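PDB 6S9V: sucrose 6(F)-phosphate phosphorylase from Thermoanaerobacterium thermosaccharolyticum DSM 571, which belongs to the alpha-amylase family of carbohydrate-active enzymes and is built around a TIM-barrel catalytic domain. Local coordinates for residues 142-156 against 166-180. Numbering follows the deposited sequence.
With SO4 (sulfate ion), chain I; SO4 (sulfate ion), chain D.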
loop_
_atom_site.group_PDB
_atom_site.type_symbol
_atom_site.label_atom_id
_atom_site.label_comp_id
_atom_site.label_asym_id
_atom_site.label_seq_id
_atom_site.Cartn_x
_atom_site.Cartn_y
_atom_site.Cartn_z
ATOM N N ILE A 142 -5.607 26.696 -9.194
ATOM C CA ILE A 142 -4.541 25.784 -8.787
ATOM C C ILE A 142 -4.335 25.854 -7.279
ATOM O O ILE A 142 -4.079 24.837 -6.620
ATOM C CB ILE A 142 -3.237 26.111 -9.539
ATOM C CG1 ILE A 142 -3.435 26.053 -11.056
ATOM C CG2 ILE A 142 -2.133 25.161 -9.108
ATOM C CD1 ILE A 142 -4.010 24.753 -11.558
ATOM N N GLU A 143 -4.438 27.058 -6.712
ATOM C CA GLU A 143 -4.211 27.257 -5.285
ATOM C C GLU A 143 -5.207 26.492 -4.425
ATOM O O GLU A 143 -4.918 26.231 -3.252
ATOM C CB GLU A 143 -4.270 28.754 -4.971
ATOM C CG GLU A 143 -3.092 29.541 -5.534
ATOM C CD GLU A 143 -3.290 31.047 -5.459
ATOM O OE1 GLU A 143 -4.430 31.493 -5.209
ATOM O OE2 GLU A 143 -2.303 31.785 -5.656
ATOM N N LYS A 144 -6.366 26.124 -4.972
ATOM C CA LYS A 144 -7.339 25.332 -4.230
ATOM C C LYS A 144 -7.042 23.838 -4.269
ATOM O O LYS A 144 -7.713 23.064 -3.573
ATOM C CB LYS A 144 -8.749 25.566 -4.776
ATOM C CG LYS A 144 -9.246 27.001 -4.670
ATOM C CD LYS A 144 -10.651 27.127 -5.246
ATOM C CE LYS A 144 -11.144 28.569 -5.232
ATOM N NZ LYS A 144 -12.503 28.683 -5.833
ATOM N N MET A 145 -6.064 23.410 -5.054
ATOM C CA MET A 145 -5.858 21.992 -5.288
ATOM C C MET A 145 -4.866 21.405 -4.298
ATOM O O MET A 145 -3.967 22.087 -3.801
ATOM C CB MET A 145 -5.361 21.754 -6.713
ATOM C CG MET A 145 -6.342 22.197 -7.777
ATOM S SD MET A 145 -5.690 21.984 -9.440
ATOM C CE MET A 145 -7.035 22.712 -10.380
ATOM N N PHE A 146 -5.040 20.114 -4.023
ATOM C CA PHE A 146 -4.089 19.329 -3.240
ATOM C C PHE A 146 -2.957 18.921 -4.170
ATOM O O PHE A 146 -3.031 17.904 -4.862
ATOM C CB PHE A 146 -4.798 18.135 -2.602
ATOM C CG PHE A 146 -3.901 17.248 -1.776
ATOM C CD1 PHE A 146 -3.027 17.777 -0.839
ATOM C CD2 PHE A 146 -4.000 15.871 -1.882
ATOM C CE1 PHE A 146 -2.217 16.947 -0.076
ATOM C CE2 PHE A 146 -3.205 15.034 -1.111
ATOM C CZ PHE A 146 -2.316 15.572 -0.207
ATOM N N LEU A 147 -1.887 19.708 -4.161
ATOM C CA LEU A 147 -0.795 19.540 -5.101
ATOM C C LEU A 147 0.207 18.533 -4.558
ATOM O O LEU A 147 0.502 18.516 -3.361
ATOM C CB LEU A 147 -0.102 20.879 -5.351
ATOM C CG LEU A 147 -0.956 21.961 -6.010
ATOM C CD1 LEU A 147 -0.159 23.243 -6.183
ATOM C CD2 LEU A 147 -1.491 21.473 -7.352
ATOM N N ARG A 148 0.710 17.680 -5.448
ATOM C CA ARG A 148 1.746 16.712 -5.119
ATOM C C ARG A 148 3.050 17.016 -5.838
ATOM O O ARG A 148 3.992 16.217 -5.766
ATOM C CB ARG A 148 1.273 15.298 -5.464
ATOM C CG ARG A 148 -0.160 15.007 -5.053
ATOM C CD ARG A 148 -0.422 15.260 -3.572
ATOM N NE ARG A 148 0.367 14.384 -2.711
ATOM C CZ ARG A 148 1.245 14.798 -1.799
ATOM N NH1 ARG A 148 1.463 16.094 -1.596
ATOM N NH2 ARG A 148 1.904 13.905 -1.072
ATOM N N ARG A 149 3.095 18.119 -6.579
ATOM C CA ARG A 149 4.309 18.674 -7.162
ATOM C C ARG A 149 4.023 20.151 -7.398
ATOM O O ARG A 149 2.889 20.612 -7.237
ATOM C CB ARG A 149 4.713 17.945 -8.444
ATOM C CG ARG A 149 3.838 18.245 -9.634
ATOM C CD ARG A 149 3.907 17.140 -10.689
ATOM N NE ARG A 149 5.128 17.166 -11.487
ATOM C CZ ARG A 149 5.325 17.941 -12.551
ATOM N NH1 ARG A 149 4.389 18.789 -12.956
ATOM N NH2 ARG A 149 6.465 17.862 -13.217
ATOM N N THR A 150 5.065 20.899 -7.763
ATOM C CA THR A 150 4.946 22.353 -7.800
ATOM C C THR A 150 3.777 22.803 -8.670
ATOM O O THR A 150 3.009 23.692 -8.289
ATOM C CB THR A 150 6.252 22.974 -8.299
ATOM O OG1 THR A 150 7.338 22.507 -7.491
ATOM C CG2 THR A 150 6.175 24.473 -8.212
ATOM N N LEU A 151 3.648 22.220 -9.859
ATOM C CA LEU A 151 2.518 22.484 -10.735
ATOM C C LEU A 151 1.903 21.158 -11.154
ATOM O O LEU A 151 2.635 20.214 -11.475
ATOM C CB LEU A 151 2.938 23.269 -11.980
ATOM C CG LEU A 151 3.423 24.701 -11.749
ATOM C CD1 LEU A 151 3.963 25.279 -13.052
ATOM C CD2 LEU A 151 2.300 25.565 -11.196
ATOM N N PRO A 152 0.563 21.058 -11.185
ATOM C CA PRO A 152 -0.066 19.769 -11.501
ATOM C C PRO A 152 -0.189 19.504 -12.993
ATOM O O PRO A 152 -1.082 18.766 -13.417
ATOM C CB PRO A 152 -1.449 19.897 -10.848
ATOM C CG PRO A 152 -1.765 21.369 -10.992
ATOM C CD PRO A 152 -0.437 22.083 -10.816
ATOM N N TYR A 153 0.705 20.080 -13.793
ATOM C CA TYR A 153 0.693 19.867 -15.232
ATOM C C TYR A 153 2.111 20.013 -15.765
ATOM O O TYR A 153 3.013 20.514 -15.084
ATOM C CB TYR A 153 -0.264 20.833 -15.950
ATOM C CG TYR A 153 -0.050 22.285 -15.612
ATOM C CD1 TYR A 153 0.942 23.022 -16.236
ATOM C CD2 TYR A 153 -0.852 22.919 -14.678
ATOM C CE1 TYR A 153 1.141 24.354 -15.926
ATOM C CE2 TYR A 153 -0.664 24.247 -14.363
ATOM C CZ TYR A 153 0.331 24.960 -14.991
ATOM O OH TYR A 153 0.522 26.285 -14.676
ATOM N N SER A 154 2.290 19.559 -17.003
ATOM C CA SER A 154 3.573 19.577 -17.683
ATOM C C SER A 154 3.355 20.015 -19.126
ATOM O O SER A 154 2.290 19.782 -19.707
ATOM C CB SER A 154 4.253 18.200 -17.657
ATOM O OG SER A 154 4.596 17.808 -16.337
ATOM N N THR A 155 4.394 20.615 -19.705
ATOM C CA THR A 155 4.350 21.158 -21.057
ATOM C C THR A 155 5.154 20.272 -22.001
ATOM O O THR A 155 6.282 19.877 -21.688
ATOM C CB THR A 155 4.898 22.587 -21.079
ATOM O OG1 THR A 155 4.144 23.392 -20.166
ATOM C CG2 THR A 155 4.802 23.187 -22.481
ATOM N N PHE A 156 4.567 19.958 -23.149
ATOM C CA PHE A 156 5.208 19.127 -24.153
ATOM C C PHE A 156 5.091 19.800 -25.512
ATOM O O PHE A 156 4.195 20.609 -25.752
ATOM C CB PHE A 156 4.586 17.730 -24.210
ATOM C CG PHE A 156 4.702 16.969 -22.928
ATOM C CD1 PHE A 156 5.801 16.165 -22.679
ATOM C CD2 PHE A 156 3.712 17.060 -21.964
ATOM C CE1 PHE A 156 5.900 15.461 -21.500
ATOM C CE2 PHE A 156 3.812 16.365 -20.787
ATOM C CZ PHE A 156 4.906 15.564 -20.551
ATOM N N LYS A 166 -0.005 21.721 -22.820
ATOM C CA LYS A 166 0.013 21.331 -21.420
ATOM C C LYS A 166 -0.984 20.210 -21.190
ATOM O O LYS A 166 -2.093 20.233 -21.731
ATOM C CB LYS A 166 -0.330 22.522 -20.524
ATOM C CG LYS A 166 0.724 23.608 -20.522
ATOM C CD LYS A 166 0.342 24.742 -19.583
ATOM C CE LYS A 166 1.519 25.670 -19.335
ATOM N NZ LYS A 166 1.706 26.625 -20.446
ATOM N N VAL A 167 -0.565 19.207 -20.419
ATOM C CA VAL A 167 -1.440 18.125 -19.994
ATOM C C VAL A 167 -1.265 17.941 -18.494
ATOM O O VAL A 167 -0.207 18.234 -17.926
ATOM C CB VAL A 167 -1.171 16.792 -20.732
ATOM C CG1 VAL A 167 -1.373 16.964 -22.227
ATOM C CG2 VAL A 167 0.221 16.285 -20.422
ATOM N N TRP A 168 -2.314 17.445 -17.852
ATOM C CA TRP A 168 -2.297 17.274 -16.409
ATOM C C TRP A 168 -1.315 16.178 -16.008
ATOM O O TRP A 168 -1.301 15.085 -16.589
ATOM C CB TRP A 168 -3.707 16.948 -15.918
ATOM C CG TRP A 168 -3.999 17.446 -14.544
ATOM C CD1 TRP A 168 -3.997 16.728 -13.382
ATOM C CD2 TRP A 168 -4.297 18.798 -14.182
ATOM N NE1 TRP A 168 -4.302 17.549 -12.318
ATOM C CE2 TRP A 168 -4.485 18.825 -12.786
ATOM C CE3 TRP A 168 -4.427 19.986 -14.907
ATOM C CZ2 TRP A 168 -4.806 19.996 -12.099
ATOM C CZ3 TRP A 168 -4.745 21.151 -14.222
ATOM C CH2 TRP A 168 -4.929 21.144 -12.831
ATOM N N THR A 169 -0.493 16.479 -15.000
ATOM C CA THR A 169 0.460 15.517 -14.443
ATOM C C THR A 169 0.470 15.764 -12.936
ATOM O O THR A 169 1.147 16.680 -12.460
ATOM C CB THR A 169 1.854 15.663 -15.053
ATOM O OG1 THR A 169 2.378 16.976 -14.801
ATOM C CG2 THR A 169 1.794 15.435 -16.561
ATOM N N THR A 170 -0.307 14.961 -12.200
ATOM C CA THR A 170 -0.400 15.121 -10.752
ATOM C C THR A 170 0.937 14.853 -10.076
ATOM O O THR A 170 1.305 15.544 -9.121
ATOM C CB THR A 170 -1.468 14.176 -10.191
ATOM O OG1 THR A 170 -2.758 14.565 -10.667
ATOM C CG2 THR A 170 -1.464 14.184 -8.669
ATOM N N PHE A 171 1.660 13.837 -10.539
ATOM C CA PHE A 171 2.909 13.399 -9.942
ATOM C C PHE A 171 4.057 13.557 -10.931
ATOM O O PHE A 171 3.857 13.630 -12.144
ATOM C CB PHE A 171 2.832 11.930 -9.510
ATOM C CG PHE A 171 1.721 11.636 -8.561
ATOM C CD1 PHE A 171 1.856 11.931 -7.222
ATOM C CD2 PHE A 171 0.534 11.064 -9.009
ATOM C CE1 PHE A 171 0.844 11.649 -6.333
ATOM C CE2 PHE A 171 -0.489 10.791 -8.124
ATOM C CZ PHE A 171 -0.338 11.095 -6.785
ATOM N N GLY A 172 5.268 13.573 -10.398
ATOM C CA GLY A 172 6.448 13.568 -11.238
ATOM C C GLY A 172 7.560 14.392 -10.645
ATOM O O GLY A 172 7.407 15.595 -10.430
ATOM N N LYS A 173 8.688 13.741 -10.372
ATOM C CA LYS A 173 9.846 14.424 -9.818
ATOM C C LYS A 173 10.645 15.161 -10.880
ATOM O O LYS A 173 11.424 16.058 -10.536
ATOM C CB LYS A 173 10.738 13.412 -9.099
ATOM C CG LYS A 173 10.067 12.741 -7.910
ATOM C CD LYS A 173 11.013 11.771 -7.218
ATOM C CE LYS A 173 10.534 11.411 -5.816
ATOM N NZ LYS A 173 9.167 10.827 -5.805
ATOM N N THR A 174 10.474 14.807 -12.150
ATOM C CA THR A 174 11.074 15.544 -13.250
ATOM C C THR A 174 10.039 16.486 -13.852
ATOM O O THR A 174 8.831 16.308 -13.684
ATOM C CB THR A 174 11.604 14.606 -14.344
ATOM O OG1 THR A 174 10.517 13.911 -14.975
ATOM C CG2 THR A 174 12.563 13.588 -13.754
ATOM N N ASP A 175 10.534 17.498 -14.558
ATOM C CA ASP A 175 9.691 18.394 -15.341
ATOM C C ASP A 175 10.256 18.430 -16.755
ATOM O O ASP A 175 11.426 18.821 -16.941
ATOM C CB ASP A 175 9.642 19.797 -14.734
ATOM C CG ASP A 175 8.520 20.636 -15.316
ATOM O OD1 ASP A 175 7.381 20.123 -15.413
ATOM O OD2 ASP A 175 8.774 21.806 -15.675
ATOM N N PRO A 176 9.498 18.017 -17.778
ATOM C CA PRO A 176 8.137 17.474 -17.701
ATOM C C PRO A 176 8.101 16.142 -16.968
ATOM O O PRO A 176 9.116 15.454 -16.899
ATOM C CB PRO A 176 7.745 17.306 -19.168
ATOM C CG PRO A 176 9.038 17.152 -19.882
ATOM C CD PRO A 176 10.006 18.029 -19.160
ATOM N N SER A 177 6.930 15.791 -16.438
ATOM C CA SER A 177 6.780 14.549 -15.700
ATOM C C SER A 177 6.750 13.353 -16.640
ATOM O O SER A 177 6.342 13.451 -17.799
ATOM C CB SER A 177 5.495 14.567 -14.876
ATOM O OG SER A 177 5.275 13.300 -14.290
ATOM N N GLU A 178 7.189 12.209 -16.112
ATOM C CA GLU A 178 7.052 10.927 -16.788
ATOM C C GLU A 178 5.655 10.352 -16.673
ATOM O O GLU A 178 5.333 9.399 -17.391
ATOM C CB GLU A 178 8.038 9.916 -16.205
ATOM C CG GLU A 178 9.499 10.238 -16.476
ATOM C CD GLU A 178 9.894 10.073 -17.929
ATOM O OE1 GLU A 178 9.298 9.216 -18.623
ATOM O OE2 GLU A 178 10.833 10.780 -18.366
ATOM N N GLN A 179 4.836 10.894 -15.776
ATOM C CA GLN A 179 3.546 10.319 -15.416
ATOM C C GLN A 179 2.439 11.235 -15.922
ATOM O O GLN A 179 2.216 12.318 -15.367
ATOM C CB GLN A 179 3.461 10.115 -13.904
ATOM C CG GLN A 179 4.422 9.040 -13.368
ATOM C CD GLN A 179 4.692 9.184 -11.874
ATOM O OE1 GLN A 179 5.191 10.212 -11.422
ATOM N NE2 GLN A 179 4.386 8.142 -11.111
ATOM N N ILE A 180 1.755 10.804 -16.979
ATOM C CA ILE A 180 0.688 11.584 -17.597
ATOM C C ILE A 180 -0.650 11.093 -17.061
ATOM O O ILE A 180 -0.955 9.897 -17.142
ATOM C CB ILE A 180 0.720 11.466 -19.131
ATOM C CG1 ILE A 180 2.123 11.736 -19.687
ATOM C CG2 ILE A 180 -0.310 12.421 -19.738
ATOM C CD1 ILE A 180 2.734 13.044 -19.234
HETATM S S SO4 I . 8.402 7.553 -4.832
HETATM O O1 SO4 I . 7.719 8.616 -5.560
HETATM O O2 SO4 I . 7.487 6.983 -3.849
HETATM O O3 SO4 I . 9.577 8.103 -4.161
HETATM O O4 SO4 I . 8.833 6.506 -5.756
HETATM S S SO4 D . -0.036 10.294 -1.834
HETATM O O1 SO4 D . -1.453 10.654 -1.684
HETATM O O2 SO4 D . 0.764 11.468 -2.168
HETATM O O3 SO4 D . 0.427 9.722 -0.576
HETATM O O4 SO4 D . 0.119 9.324 -2.911
HETATM O O HOH W 1 0.081 17.784 -8.099
HETATM O O HOH W 2 5.401 13.731 -7.646
HETATM O O HOH W 3 5.097 22.048 -15.250
HETATM O O HOH W 4 6.879 20.969 -18.162
#
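Ser154 and Val167 exchange two backbone hydrogen bonds as the hydrogen-bonded pair of an antiparallel hairpin whose strands 153-156 and 166-168 run at 147° to each other; Thr169 N then bonds to Pro152 O, 2.8 Å away. That same Pro152 oxygen sits over one face of the Trp168 indole, and Pro152 CG lies on the same side, 3.5 Å from Trp168 CZ2. Met145 SD meets the ring edge, 3.4 Å from Trp168 CZ2, a Met-aromatic contact that a long, flexible thioether readily makes. The hairpin lies in the excursion between barrel strands 92-97 and 207-210, which corresponds to domain B of the alpha-amylase family.

Arg149 reaches into the loop 169-177, where a bend at chi3 turns the guanidinium so that its edge meets oxygens. NE gives a nearly straight bond (170°) to an in-plane lone pair of Gly172 O, 3.0 Å away. NH2 bonds to Thr174 O at 2.9 Å and forms a longer salt bridge, 3.3 Å, with the anti side of Asp175 OD1; NH1 turns back to Leu151 O. Gly172 suits its place because its backbone angles would jam a side chain against the preceding carbonyl. Arg148 CG packs beside Phe171 CE1, and Arg148 NE and NH2 both bond to O2 of a sulfate.

Ser154 OG, a short hydroxyl that fits between strand 153-156 and the loop after 168, shares a hydrogen bond with Thr169 OG1 (2.8 Å) and accepts one from Ser177 N. Beyond it the Phe156 ring packs on Val167 CG2 and Ile180 CD1, and the ring of Pro176, a residue preceded by a cis peptide bond, offers CB.

Arg149 thus satisfies carbonyls from both segments, and its charge is probably balanced in part by Asp175, whose OD1 also accepts from two waters. These bonds and those of Ser154, with Pro176 on Phe156, tie loop 169-177 to segment 142-156.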